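Local coordinates for factor H binding protein (Treponema denticola, PDB 3R15), which probably binds the host complement regulator factor H at the spirochaete surface, at residues I42-L51 against I65-I74. Sequence-based numbering, arbitrary orientation.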
# COMPACT_ATOMS: atom_id res chain seq x y z
N ILE A 42 4.17 4.93 -11.33
CA ILE A 42 4.26 3.48 -11.18
C ILE A 42 3.13 2.85 -11.98
O ILE A 42 1.95 3.06 -11.69
CB ILE A 42 4.19 3.07 -9.70
CG1 ILE A 42 5.37 3.68 -8.93
CG2 ILE A 42 4.16 1.55 -9.56
CD1 ILE A 42 5.39 3.36 -7.44
N PRO A 43 3.49 2.09 -13.03
CA PRO A 43 2.47 1.54 -13.95
C PRO A 43 1.63 0.44 -13.31
O PRO A 43 2.03 -0.15 -12.30
CB PRO A 43 3.30 1.00 -15.12
CG PRO A 43 4.67 0.75 -14.54
CD PRO A 43 4.86 1.77 -13.45
N ALA A 44 0.47 0.19 -13.90
CA ALA A 44 -0.50 -0.78 -13.35
C ALA A 44 0.07 -2.17 -13.03
O ALA A 44 -0.22 -2.75 -11.97
CB ALA A 44 -1.72 -0.89 -14.27
N GLY A 45 0.88 -2.72 -13.92
CA GLY A 45 1.47 -4.03 -13.67
C GLY A 45 2.43 -4.02 -12.49
O GLY A 45 2.52 -4.99 -11.74
N ALA A 46 3.16 -2.92 -12.34
CA ALA A 46 4.07 -2.79 -11.21
C ALA A 46 3.28 -2.68 -9.90
O ALA A 46 3.72 -3.20 -8.87
CB ALA A 46 4.98 -1.59 -11.39
N VAL A 47 2.12 -2.03 -9.94
CA VAL A 47 1.28 -1.92 -8.74
C VAL A 47 0.80 -3.32 -8.31
O VAL A 47 0.79 -3.65 -7.12
CB VAL A 47 0.06 -0.99 -8.96
CG1 VAL A 47 -0.92 -1.05 -7.78
CG2 VAL A 47 0.52 0.46 -9.23
N ILE A 48 0.42 -4.13 -9.29
CA ILE A 48 0.01 -5.50 -9.02
C ILE A 48 1.14 -6.29 -8.36
O ILE A 48 0.93 -6.98 -7.36
CB ILE A 48 -0.46 -6.20 -10.32
CG1 ILE A 48 -1.80 -5.60 -10.76
CG2 ILE A 48 -0.60 -7.71 -10.11
CD1 ILE A 48 -2.18 -5.97 -12.19
N ASP A 49 2.35 -6.19 -8.92
CA ASP A 49 3.50 -6.87 -8.35
C ASP A 49 3.75 -6.39 -6.92
O ASP A 49 4.07 -7.19 -6.02
CB ASP A 49 4.76 -6.62 -9.19
CG ASP A 49 4.73 -7.32 -10.54
OD1 ASP A 49 3.89 -8.23 -10.74
OD2 ASP A 49 5.56 -6.96 -11.39
N MET A 50 3.62 -5.08 -6.71
CA MET A 50 3.85 -4.47 -5.41
C MET A 50 2.85 -5.02 -4.38
O MET A 50 3.21 -5.32 -3.24
CB MET A 50 3.68 -2.95 -5.50
CG MET A 50 3.80 -2.23 -4.16
SD MET A 50 3.43 -0.47 -4.38
CE MET A 50 1.67 -0.54 -4.56
N LEU A 51 1.60 -5.12 -4.79
CA LEU A 51 0.58 -5.63 -3.88
C LEU A 51 0.90 -7.04 -3.43
O LEU A 51 0.73 -7.36 -2.26
CB LEU A 51 -0.80 -5.62 -4.54
CG LEU A 51 -1.40 -4.22 -4.70
CD1 LEU A 51 -2.54 -4.30 -5.69
CD2 LEU A 51 -1.90 -3.73 -3.35
N ILE A 65 -3.60 -5.59 2.48
CA ILE A 65 -3.89 -4.27 1.92
C ILE A 65 -4.69 -4.50 0.65
O ILE A 65 -4.34 -5.35 -0.18
CB ILE A 65 -2.58 -3.54 1.60
CG1 ILE A 65 -1.84 -3.22 2.90
CG2 ILE A 65 -2.85 -2.26 0.79
CD1 ILE A 65 -0.38 -2.85 2.72
N VAL A 66 -5.79 -3.76 0.51
CA VAL A 66 -6.70 -3.95 -0.60
C VAL A 66 -6.69 -2.71 -1.48
O VAL A 66 -6.85 -1.60 -0.98
CB VAL A 66 -8.14 -4.23 -0.11
CG1 VAL A 66 -9.08 -4.39 -1.29
CG2 VAL A 66 -8.16 -5.50 0.76
N ASP A 67 -6.50 -2.90 -2.77
CA ASP A 67 -6.48 -1.77 -3.69
C ASP A 67 -7.92 -1.49 -4.09
O ASP A 67 -8.58 -2.33 -4.70
CB ASP A 67 -5.63 -2.12 -4.91
CG ASP A 67 -5.44 -0.96 -5.86
OD1 ASP A 67 -6.08 0.10 -5.67
OD2 ASP A 67 -4.64 -1.09 -6.81
N LYS A 68 -8.42 -0.30 -3.73
CA LYS A 68 -9.79 0.08 -4.06
C LYS A 68 -9.93 0.58 -5.50
O LYS A 68 -11.04 0.79 -5.98
CB LYS A 68 -10.33 1.11 -3.06
N LYS A 69 -8.79 0.75 -6.18
CA LYS A 69 -8.78 1.12 -7.60
C LYS A 69 -7.93 0.11 -8.36
O LYS A 69 -6.91 0.45 -8.95
CB LYS A 69 -8.22 2.54 -7.78
CG LYS A 69 -9.08 3.60 -7.11
N PRO A 70 -8.33 -1.17 -8.31
CA PRO A 70 -7.44 -2.21 -8.81
C PRO A 70 -7.17 -2.12 -10.32
O PRO A 70 -8.05 -1.72 -11.08
CB PRO A 70 -8.18 -3.51 -8.47
CG PRO A 70 -9.62 -3.10 -8.41
CD PRO A 70 -9.63 -1.71 -7.86
N GLY A 71 -5.94 -2.44 -10.72
CA GLY A 71 -5.58 -2.47 -12.12
C GLY A 71 -5.21 -1.11 -12.70
O GLY A 71 -5.03 -0.97 -13.92
N THR A 72 -5.07 -0.12 -11.82
CA THR A 72 -4.68 1.22 -12.26
C THR A 72 -3.25 1.57 -11.82
O THR A 72 -2.69 0.96 -10.90
CB THR A 72 -5.66 2.33 -11.77
OG1 THR A 72 -5.58 2.49 -10.35
CG2 THR A 72 -7.10 1.99 -12.16
N SER A 73 -2.67 2.54 -12.52
CA SER A 73 -1.34 3.04 -12.20
C SER A 73 -1.41 4.01 -11.01
O SER A 73 -2.50 4.35 -10.54
CB SER A 73 -0.76 3.77 -13.41
OG SER A 73 -1.61 4.84 -13.80
N ILE A 74 -0.25 4.46 -10.55
CA ILE A 74 -0.20 5.52 -9.54
C ILE A 74 0.64 6.69 -10.06
O ILE A 74 1.75 6.50 -10.57
CB ILE A 74 0.41 5.05 -8.21
CG1 ILE A 74 -0.06 3.65 -7.83
CG2 ILE A 74 0.08 6.06 -7.12
CD1 ILE A 74 0.66 3.09 -6.61
O HOH W 1 -2.74 -1.96 -10.85
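Thr-72 O takes two hydrogen bonds. Water 1 donates to Thr-72 O at 2.9 Å and Arg-86 of helix 80-86 gives it a second hydrogen bond. The same water donates to Ala-44 O, also at 2.9 Å, and so links the first turn of helix 44-59 to the loop after strand 63-67. Next to this bridge Ile-42 and Ile-74 form a single antiparallel, hydrogen-bonded beta bridge. Ile-74 N donates to Ile-42 O at 2.8 Å, and Ile-42 N returns a nearly straight bond (173°) to Ile-74 O. Both donors lie in the carbonyl planes. Pro-43 is the N-cap, and the helix starts at Ala-44, two residues after the bridge residue Ile-42.

Val-47 points from the helix toward the strand and loop. A chi1 of 172° sets Val-47 CG1 anti to the backbone N, where it meets Asp-67 OD2 at 3.8 Å. Val-47 CG2 packs on Ile-74 CG1 at 3.5 Å. One turn on, Leu-51 crosses Asp-67 at about a right angle, with CD1 against the aspartate CB. Phe-87 of strand 87-91 also packs on Leu-51, Asp-67 and Ile-74.

Asp-67 is buried but has polar partners. OD1 accepts from Lys-69 N in an Asx turn and forms a salt bridge with Arg-86, which would be expected to favour the charged carboxylate. A type II turn from Lys-69 to Thr-72 follows, with Gly-71 at positive phi. Its backbone bond, Thr-72 N to Lys-69 O, is weak. Thr-72 OG1 adds a side-chain bond across the turn, donating to Lys-69 O at 2.8 Å, tilted 16° from the carbonyl plane.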